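Local coordinates for 2OG-Fe dioxygenase family protein (Methylibium petroleiphilum, PDB 3PL0) that probably acts as a dioxygenase of the iron- and 2-oxoglutarate-dependent type, built on a cupin double-stranded beta-helix, at residues H166-D171 with L212-V217. Residues are numbered along the deposited sequence; the frame is centred on the assembly and turned at random.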
loop_
_atom_site.group_PDB
_atom_site.type_symbol
_atom_site.label_atom_id
_atom_site.label_comp_id
_atom_site.label_asym_id
_atom_site.label_seq_id
_atom_site.Cartn_x
_atom_site.Cartn_y
_atom_site.Cartn_z
ATOM N N HIS A 166 3.356 10.021 7.643
ATOM C CA HIS A 166 2.077 9.657 8.256
ATOM C C HIS A 166 2.018 8.175 8.646
ATOM O O HIS A 166 2.804 7.338 8.163
ATOM C CB HIS A 166 0.926 9.977 7.268
ATOM C CG HIS A 166 0.924 9.089 6.064
ATOM N ND1 HIS A 166 1.727 9.321 4.966
ATOM C CD2 HIS A 166 0.262 7.937 5.805
ATOM C CE1 HIS A 166 1.538 8.363 4.073
ATOM N NE2 HIS A 166 0.658 7.506 4.562
ATOM N N ARG A 167 1.073 7.852 9.528
ATOM C CA ARG A 167 0.574 6.501 9.594
ATOM C C ARG A 167 -0.833 6.402 8.980
ATOM O O ARG A 167 -1.452 7.402 8.619
ATOM C CB ARG A 167 0.611 5.967 11.019
ATOM C CG ARG A 167 -0.340 6.625 11.984
ATOM C CD ARG A 167 -0.206 6.025 13.377
ATOM N NE ARG A 167 -0.741 4.672 13.450
ATOM C CZ ARG A 167 -1.902 4.330 14.016
ATOM N NH1 ARG A 167 -2.663 5.245 14.622
ATOM N NH2 ARG A 167 -2.304 3.056 13.988
ATOM N N ASP A 168 -1.338 5.187 8.863
ATOM C CA ASP A 168 -2.588 4.977 8.165
ATOM C C ASP A 168 -3.782 4.684 9.111
ATOM O O ASP A 168 -4.903 4.540 8.669
ATOM C CB ASP A 168 -2.411 3.874 7.146
ATOM C CG ASP A 168 -1.413 4.236 6.063
ATOM O OD1 ASP A 168 -0.185 4.298 6.340
ATOM O OD2 ASP A 168 -1.862 4.414 4.933
ATOM N N GLY A 169 -3.513 4.564 10.405
ATOM C CA GLY A 169 -4.558 4.360 11.392
ATOM C C GLY A 169 -5.060 2.935 11.480
ATOM O O GLY A 169 -6.193 2.717 11.914
ATOM N N VAL A 170 -4.201 1.983 11.094
ATOM C CA VAL A 170 -4.555 0.577 11.027
ATOM C C VAL A 170 -3.525 -0.205 11.841
ATOM O O VAL A 170 -2.733 0.377 12.559
ATOM C CB VAL A 170 -4.619 0.106 9.541
ATOM C CG1 VAL A 170 -5.733 0.847 8.761
ATOM C CG2 VAL A 170 -3.257 0.297 8.812
ATOM N N ASP A 171 -3.482 -1.515 11.698
ATOM C CA ASP A 171 -2.447 -2.313 12.347
ATOM C C ASP A 171 -1.186 -2.491 11.481
ATOM O O ASP A 171 -0.066 -2.284 11.957
ATOM C CB ASP A 171 -2.986 -3.672 12.726
ATOM C CG ASP A 171 -3.863 -3.603 13.970
ATOM O OD1 ASP A 171 -3.297 -3.737 15.076
ATOM O OD2 ASP A 171 -5.068 -3.335 13.823
ATOM N N LEU A 212 4.818 -2.638 6.662
ATOM C CA LEU A 212 4.892 -1.638 7.740
ATOM C C LEU A 212 4.016 -2.057 8.946
ATOM O O LEU A 212 2.880 -2.475 8.793
ATOM C CB LEU A 212 4.354 -0.273 7.261
ATOM C CG LEU A 212 5.006 0.387 6.044
ATOM C CD1 LEU A 212 4.110 1.514 5.492
ATOM C CD2 LEU A 212 6.411 0.941 6.391
ATOM N N ASP A 213 4.563 -1.940 10.142
ATOM C CA ASP A 213 3.781 -2.017 11.370
ATOM C C ASP A 213 3.342 -0.600 11.628
ATOM O O ASP A 213 4.107 0.283 12.095
ATOM C CB ASP A 213 4.629 -2.548 12.501
ATOM C CG ASP A 213 3.896 -2.592 13.829
ATOM O OD1 ASP A 213 2.804 -1.993 13.994
ATOM O OD2 ASP A 213 4.461 -3.226 14.727
ATOM N N ASP A 214 2.084 -0.374 11.331
ATOM C CA ASP A 214 1.528 0.972 11.361
ATOM C C ASP A 214 1.495 1.609 12.748
ATOM O O ASP A 214 1.258 2.799 12.877
ATOM C CB ASP A 214 0.121 0.952 10.780
ATOM C CG ASP A 214 -0.338 2.304 10.359
ATOM O OD1 ASP A 214 0.353 2.933 9.504
ATOM O OD2 ASP A 214 -1.365 2.758 10.905
ATOM N N GLN A 215 1.720 0.813 13.786
ATOM C CA GLN A 215 1.809 1.351 15.159
ATOM C C GLN A 215 3.251 1.697 15.570
ATOM O O GLN A 215 3.468 2.218 16.642
ATOM C CB GLN A 215 1.179 0.351 16.161
ATOM C CG GLN A 215 -0.344 0.141 15.901
ATOM C CD GLN A 215 -1.010 -0.811 16.902
ATOM O OE1 GLN A 215 -0.380 -1.328 17.824
ATOM N NE2 GLN A 215 -2.284 -1.052 16.699
ATOM N N GLN A 216 4.233 1.394 14.732
ATOM C CA GLN A 216 5.640 1.580 15.112
ATOM C C GLN A 216 6.443 2.481 14.191
ATOM O O GLN A 216 7.475 2.986 14.582
ATOM C CB GLN A 216 6.305 0.227 15.143
ATOM C CG GLN A 216 5.850 -0.619 16.318
ATOM C CD GLN A 216 6.220 0.019 17.641
ATOM O OE1 GLN A 216 7.362 0.441 17.831
ATOM N NE2 GLN A 216 5.254 0.113 18.555
ATOM N N VAL A 217 5.986 2.664 12.954
ATOM C CA VAL A 217 6.693 3.479 11.980
ATOM C C VAL A 217 5.688 4.418 11.305
ATOM O O VAL A 217 4.442 4.218 11.380
ATOM C CB VAL A 217 7.424 2.612 10.934
ATOM C CG1 VAL A 217 8.467 1.718 11.613
ATOM C CG2 VAL A 217 6.406 1.778 10.140
#
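The carboxylate of Asp214 reaches into the loop 166-171 and is gripped there by backbone N-H groups and by Arg167. Its CG stands anti to the backbone N (chi1 -161°), which carries both oxygens into the bend of that loop. Asp214 OD1 accepts from Asp168 N at 2.9 Å, using its syn lone pair. Asp214 OD2 accepts from Val170 N, also at 2.9 Å, the donor lying above the carboxylate plane. A weak bond from Gly169 N ends on the same oxygen. The side chain of Arg167 crosses that of Asp214 at about a right angle. Arg167 NE bonds to Asp214 O at 2.8 Å, and its NH2 makes a salt bridge to Asp214 OD2 at 3.2 Å. A bend at chi3 (-71°) turns the guanidinium back toward Asp214. The guanidinium and carboxylate planes are 35° apart. One guanidinium face is met by Gly169 CA.

The loop leads into strand 172-181 of the cupin barrel. His166 and Asp168, with His219, match the His-X-Asp...His iron-binding triad of these dioxygenases, so Asp214 probably holds the loop bearing its first two members. Strand 209-213, which pairs antiparallel with strand 172-181, ends at Asp213, and the chain turns there. Asp214 N donates to Asp171 O at 2.9 Å, just beyond the strand ends. With an alanine in place of Asp214, the N-H groups of Asp168 and Val170 would probably be left without that acceptor and Arg167 without its ionic partner, and the loop is likely to be less firmly held.

Asp168 OD1 lies 3.5 Å from Asp214 OD1. The two acceptors make no bond to each other, and Asp168 OD1 is hydrogen-bonded to His219 NE2. Asp213 OD1 accepts from Gln215 N in an Asx turn, while OD2 forms a salt bridge with Arg135.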